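Local coordinates for nonsense-mediated mRNA decay factor SMG5 (Homo sapiens, PDB 2HWY), which takes part in nonsense-mediated mRNA decay, promoting UPF1 dephosphorylation as a probable adapter for protein phosphatase 2A, its PIN domain being the part described here, at residues 4-9 and 125-130; 16-21 and 152-157. All coordinates share one frame; numbering follows the deposited sequence.

Contact 1: 4-9 and 125-130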
loop_
_atom_site.group_PDB
_atom_site.type_symbol
_atom_site.label_atom_id
_atom_site.label_comp_id
_atom_site.label_asym_id
_atom_site.label_seq_id
_atom_site.Cartn_x
_atom_site.Cartn_y
_atom_site.Cartn_z
ATOM N N TYR A 4 -1.928 5.420 9.241
ATOM C CA TYR A 4 -1.120 4.613 8.329
ATOM C C TYR A 4 -1.960 4.139 7.177
ATOM O O TYR A 4 -3.076 3.668 7.400
ATOM C CB TYR A 4 -0.588 3.371 9.040
ATOM C CG TYR A 4 0.425 3.657 10.107
ATOM C CD1 TYR A 4 0.242 3.232 11.404
ATOM C CD2 TYR A 4 1.580 4.345 9.802
ATOM C CE1 TYR A 4 1.194 3.500 12.380
ATOM C CE2 TYR A 4 2.533 4.620 10.762
ATOM C CZ TYR A 4 2.339 4.206 12.045
ATOM O OH TYR A 4 3.316 4.497 12.968
ATOM N N LEU A 5 -1.435 4.254 5.958
ATOM C CA LEU A 5 -1.996 3.540 4.814
ATOM C C LEU A 5 -0.982 2.504 4.381
ATOM O O LEU A 5 0.231 2.783 4.394
ATOM C CB LEU A 5 -2.299 4.495 3.668
ATOM C CG LEU A 5 -3.231 5.620 4.132
ATOM C CD1 LEU A 5 -3.483 6.642 2.998
ATOM C CD2 LEU A 5 -4.523 5.042 4.676
ATOM N N VAL A 6 -1.447 1.298 4.040
ATOM C CA VAL A 6 -0.514 0.277 3.565
ATOM C C VAL A 6 -0.916 -0.319 2.216
ATOM O O VAL A 6 -1.799 -1.157 2.141
ATOM C CB VAL A 6 -0.187 -0.803 4.641
ATOM C CG1 VAL A 6 -0.114 -0.165 6.012
ATOM C CG2 VAL A 6 -1.175 -1.939 4.636
ATOM N N PRO A 7 -0.261 0.147 1.141
ATOM C CA PRO A 7 -0.420 -0.348 -0.211
ATOM C C PRO A 7 -0.209 -1.841 -0.419
ATOM O O PRO A 7 0.721 -2.453 0.134
ATOM C CB PRO A 7 0.662 0.408 -0.978
ATOM C CG PRO A 7 0.822 1.655 -0.252
ATOM C CD PRO A 7 0.667 1.290 1.177
ATOM N N ASP A 8 -1.108 -2.391 -1.229
ATOM C CA ASP A 8 -1.009 -3.723 -1.843
ATOM C C ASP A 8 0.029 -3.581 -2.970
ATOM O O ASP A 8 0.377 -2.447 -3.341
ATOM C CB ASP A 8 -2.409 -4.040 -2.398
ATOM C CG ASP A 8 -2.580 -5.453 -2.895
ATOM O OD1 ASP A 8 -1.705 -5.974 -3.631
ATOM O OD2 ASP A 8 -3.645 -6.043 -2.599
ATOM N N THR A 9 0.548 -4.693 -3.492
ATOM C CA THR A 9 1.392 -4.660 -4.694
ATOM C C THR A 9 0.531 -4.138 -5.832
ATOM O O THR A 9 0.944 -3.291 -6.629
ATOM C CB THR A 9 1.965 -6.073 -5.099
ATOM O OG1 THR A 9 3.046 -6.436 -4.234
ATOM C CG2 THR A 9 2.485 -6.074 -6.532
ATOM N N PRO A 125 -4.376 2.043 11.536
ATOM C CA PRO A 125 -3.891 1.647 10.215
ATOM C C PRO A 125 -5.000 1.228 9.247
ATOM O O PRO A 125 -6.130 0.951 9.659
ATOM C CB PRO A 125 -2.967 0.463 10.520
ATOM C CG PRO A 125 -3.583 -0.179 11.661
ATOM C CD PRO A 125 -4.346 0.900 12.461
ATOM N N LEU A 126 -4.638 1.164 7.967
ATOM C CA LEU A 126 -5.597 1.047 6.898
ATOM C C LEU A 126 -4.933 0.536 5.621
ATOM O O LEU A 126 -3.917 1.067 5.171
ATOM C CB LEU A 126 -6.216 2.416 6.688
ATOM C CG LEU A 126 -7.192 2.704 5.563
ATOM C CD1 LEU A 126 -7.836 1.475 4.937
ATOM C CD2 LEU A 126 -8.239 3.607 6.167
ATOM N N ASP A 127 -5.531 -0.500 5.047
ATOM C CA ASP A 127 -4.960 -1.235 3.943
ATOM C C ASP A 127 -5.565 -0.834 2.596
ATOM O O ASP A 127 -6.782 -0.750 2.469
ATOM C CB ASP A 127 -5.242 -2.699 4.190
ATOM C CG ASP A 127 -4.211 -3.593 3.603
ATOM O OD1 ASP A 127 -3.779 -3.319 2.460
ATOM O OD2 ASP A 127 -3.853 -4.586 4.301
ATOM N N ASN A 128 -4.716 -0.624 1.592
ATOM C CA ASN A 128 -5.129 -0.326 0.218
ATOM C C ASN A 128 -4.791 -1.400 -0.826
ATOM O O ASN A 128 -3.632 -1.474 -1.218
ATOM C CB ASN A 128 -4.348 0.898 -0.235
ATOM C CG ASN A 128 -4.835 2.158 0.377
ATOM O OD1 ASN A 128 -5.710 2.167 1.259
ATOM N ND2 ASN A 128 -4.279 3.263 -0.097
ATOM N N PRO A 129 -5.765 -2.232 -1.275
ATOM C CA PRO A 129 -5.591 -3.099 -2.441
ATOM C C PRO A 129 -6.363 -2.686 -3.705
ATOM O O PRO A 129 -6.892 -1.580 -3.784
ATOM C CB PRO A 129 -6.111 -4.442 -1.898
ATOM C CG PRO A 129 -7.299 -4.029 -1.079
ATOM C CD PRO A 129 -7.069 -2.545 -0.666
ATOM N N SER A 130 -6.448 -3.609 -4.663
ATOM C CA SER A 130 -7.470 -3.591 -5.719
ATOM C C SER A 130 -8.469 -4.771 -5.489
ATOM O O SER A 130 -8.247 -5.614 -4.614
ATOM C CB SER A 130 -6.954 -4.311 -6.960
ATOM O OG SER A 130 -5.849 -3.606 -7.498
#

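Contact 2: 16-21 and 152-157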
loop_
_atom_site.group_PDB
_atom_site.type_symbol
_atom_site.label_atom_id
_atom_site.label_comp_id
_atom_site.label_asym_id
_atom_site.label_seq_id
_atom_site.Cartn_x
_atom_site.Cartn_y
_atom_site.Cartn_z
ATOM N N LEU A 16 -0.546 4.097 -8.864
ATOM C CA LEU A 16 0.555 4.843 -8.319
ATOM C C LEU A 16 0.215 6.306 -8.095
ATOM O O LEU A 16 0.666 6.901 -7.119
ATOM C CB LEU A 16 1.718 4.732 -9.268
ATOM C CG LEU A 16 2.985 5.437 -8.856
ATOM C CD1 LEU A 16 3.484 4.913 -7.504
ATOM C CD2 LEU A 16 3.997 5.211 -9.952
ATOM N N PRO A 17 -0.556 6.914 -9.014
ATOM C CA PRO A 17 -0.903 8.337 -8.797
ATOM C C PRO A 17 -1.839 8.616 -7.612
ATOM O O PRO A 17 -1.828 9.711 -7.077
ATOM C CB PRO A 17 -1.557 8.734 -10.120
ATOM C CG PRO A 17 -1.064 7.672 -11.114
ATOM C CD PRO A 17 -1.084 6.436 -10.306
ATOM N N VAL A 18 -2.625 7.636 -7.194
ATOM C CA VAL A 18 -3.390 7.742 -5.957
ATOM C C VAL A 18 -2.432 7.731 -4.756
ATOM O O VAL A 18 -2.534 8.570 -3.844
ATOM C CB VAL A 18 -4.388 6.572 -5.836
ATOM C CG1 VAL A 18 -4.964 6.493 -4.431
ATOM C CG2 VAL A 18 -5.507 6.722 -6.871
ATOM N N ILE A 19 -1.504 6.774 -4.768
ATOM C CA ILE A 19 -0.525 6.667 -3.707
ATOM C C ILE A 19 0.343 7.924 -3.677
ATOM O O ILE A 19 0.593 8.475 -2.607
ATOM C CB ILE A 19 0.290 5.326 -3.785
ATOM C CG1 ILE A 19 -0.614 4.150 -3.412
ATOM C CG2 ILE A 19 1.466 5.313 -2.810
ATOM C CD1 ILE A 19 -1.162 3.404 -4.562
ATOM N N ARG A 20 0.753 8.416 -4.836
ATOM C CA ARG A 20 1.508 9.670 -4.871
ATOM C C ARG A 20 0.784 10.767 -4.115
ATOM O O ARG A 20 1.348 11.403 -3.247
ATOM C CB ARG A 20 1.770 10.122 -6.300
ATOM C CG ARG A 20 2.648 11.390 -6.401
ATOM C CD ARG A 20 2.831 11.881 -7.852
ATOM N NE ARG A 20 3.098 10.755 -8.745
ATOM C CZ ARG A 20 4.302 10.265 -9.034
ATOM N NH1 ARG A 20 5.403 10.806 -8.520
ATOM N NH2 ARG A 20 4.408 9.224 -9.859
ATOM N N GLN A 21 -0.479 10.965 -4.446
ATOM C CA GLN A 21 -1.310 11.969 -3.780
ATOM C C GLN A 21 -1.317 11.790 -2.270
ATOM O O GLN A 21 -1.096 12.739 -1.531
ATOM C CB GLN A 21 -2.745 11.886 -4.298
ATOM C CG GLN A 21 -3.534 13.172 -4.187
ATOM C CD GLN A 21 -2.998 14.262 -5.082
ATOM O OE1 GLN A 21 -2.268 13.998 -6.047
ATOM N NE2 GLN A 21 -3.344 15.501 -4.766
ATOM N N ASN A 152 -10.536 -0.428 -1.012
ATOM C CA ASN A 152 -9.974 -0.315 -2.344
ATOM C C ASN A 152 -9.294 1.040 -2.535
ATOM O O ASN A 152 -9.815 2.063 -2.086
ATOM C CB ASN A 152 -11.080 -0.481 -3.373
ATOM C CG ASN A 152 -10.622 -0.145 -4.776
ATOM O OD1 ASN A 152 -10.831 0.978 -5.253
ATOM N ND2 ASN A 152 -9.973 -1.106 -5.439
ATOM N N VAL A 153 -8.125 1.055 -3.177
ATOM C CA VAL A 153 -7.430 2.325 -3.440
ATOM C C VAL A 153 -8.358 3.448 -3.939
ATOM O O VAL A 153 -8.429 4.506 -3.321
ATOM C CB VAL A 153 -6.258 2.213 -4.458
ATOM C CG1 VAL A 153 -4.918 2.479 -3.779
ATOM C CG2 VAL A 153 -6.282 0.911 -5.246
ATOM N N LEU A 154 -9.057 3.222 -5.050
ATOM C CA LEU A 154 -9.968 4.244 -5.583
ATOM C C LEU A 154 -11.199 4.507 -4.707
ATOM O O LEU A 154 -11.740 5.614 -4.737
ATOM C CB LEU A 154 -10.412 3.907 -7.007
ATOM C CG LEU A 154 -9.297 3.573 -8.006
ATOM C CD1 LEU A 154 -9.851 3.621 -9.393
ATOM C CD2 LEU A 154 -8.113 4.511 -7.878
ATOM N N ASP A 155 -11.660 3.498 -3.945
ATOM C CA ASP A 155 -12.727 3.730 -2.979
ATOM C C ASP A 155 -12.267 4.666 -1.866
ATOM O O ASP A 155 -12.892 5.646 -1.555
ATOM C CB ASP A 155 -13.210 2.404 -2.386
ATOM N N PHE A 156 -11.093 4.355 -1.320
ATOM C CA PHE A 156 -10.489 5.205 -0.300
ATOM C C PHE A 156 -10.244 6.612 -0.877
ATOM O O PHE A 156 -10.556 7.620 -0.240
ATOM C CB PHE A 156 -9.183 4.567 0.201
ATOM C CG PHE A 156 -8.495 5.349 1.299
ATOM C CD1 PHE A 156 -8.740 5.070 2.638
ATOM C CD2 PHE A 156 -7.576 6.352 0.985
ATOM C CE1 PHE A 156 -8.091 5.783 3.645
ATOM C CE2 PHE A 156 -6.933 7.075 1.991
ATOM C CZ PHE A 156 -7.197 6.785 3.325
ATOM N N TYR A 157 -9.731 6.660 -2.105
ATOM C CA TYR A 157 -9.332 7.917 -2.722
ATOM C C TYR A 157 -10.503 8.830 -3.010
ATOM O O TYR A 157 -10.458 10.038 -2.746
ATOM C CB TYR A 157 -8.584 7.684 -4.037
ATOM C CG TYR A 157 -8.118 8.994 -4.589
ATOM C CD1 TYR A 157 -7.217 9.776 -3.862
ATOM C CD2 TYR A 157 -8.625 9.500 -5.779
ATOM C CE1 TYR A 157 -6.796 11.004 -4.320
ATOM C CE2 TYR A 157 -8.213 10.729 -6.247
ATOM C CZ TYR A 157 -7.293 11.475 -5.508
ATOM O OH TYR A 157 -6.860 12.706 -5.950
#

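Contact 1: 4-9 and 125-130
Pro125 CB lies 4.0 Å from Tyr4 CB, at the edge of the tyrosine ring and near its plane. One residue on, the Leu126 carbonyl O accepts Val6 N at 2.7 Å. The Leu126 side chain runs alongside that of Leu5, pointing the same way, and Leu5 CD2 rests 3.7 Å from Leu126 CG. Asp127 turns to the other face of the sheet with Val6. Its CG, anti to the backbone N (chi1 -151°), is brought 3.6 Å from Val6 CG2, and the side chain also touches Ser99 and Leu103 of helix 94-103. Replacing this aspartate by an alanine would remove the carboxylate and would probably leave Val6 CG2 with a gap beside it, on the side of helix 94-103. Asn128 N reaches Val6 O at 3.0 Å in a nearly straight bond (169° at the hydrogen), while Asn128 O takes Asp8 N at 2.7 Å. Past the strand, Pro129 CB lies 3.8 Å from Asp8 CG, the two side chains crossing at about a right angle; Asp8 OD1 caps Gln10 N. Neighbouring parallel strands, 25° apart in direction, form the centre of the PIN-domain sheet, and the first runs into a helix N-cap.

Contact 2: 16-21 and 152-157
Tyr157 reaches across from helix 153-159 to Val18 and Gln21 of helix 16-25. Its CB meets Val18 CG1 at 3.8 Å. With CG anti to the backbone N (chi1 -176°), the ring is carried to Val18 and Gln21, and Val18 CG1 is also 4.0 Å from Tyr157 CD1. Val18 CG2 lies over one face of the ring. Further out, Tyr157 CE1 comes 3.9 Å from Gln21 CG, and at the tip Tyr157 OH is 3.8 Å from that same carbon, so the outer end of the ring rests on the glutamine's aliphatic portion. Val18 is thus shared: its CG2 also touches Leu154 CD2 at 3.6 Å, the two side chains meeting at about a right angle. Deeper in, Val153 CG1 faces Ile19 CD1 at 3.9 Å, close to Leu12 and Ala11 of helix 9-14. Most of the contact is between carbon atoms; for Tyr157 OH, too, the nearest atom of 16-21 is a carbon. Helix 153-159 starts at Asn152, the N-cap, whose OD1 accepts Asp155 N at 3.0 Å on a lone pair. The short helical segments, 10.3 Å apart between axes, run in the same general sense and cross at 39°, in the layer on one side of a PIN-domain alpha/beta/alpha sandwich.

In the fold
Contact 1 forms the middle of the sheet and contact 2 lies in the helical layer against it, their centres about 9 Å apart. Phe156 joins them: its CE1 is 3.3 Å from Leu126 CD2 and its CZ 3.5 Å from Leu5 CD2, which places helix 153-159 over the face carrying those leucines. At the other end, Pro129 O and Val153 N, 3.0 Å apart, probably make a hydrogen bond between 125-130 and 152-157. Helices 9-14 and 16-25 connect strand 4-7 to its neighbour 29-32 in a beta-alpha-beta crossover. In active PIN nucleases, acidic residues gather at the C-terminal ends of central strands; Asp8 lies where such a residue would be expected, although SMG5 has no RNase activity by itself.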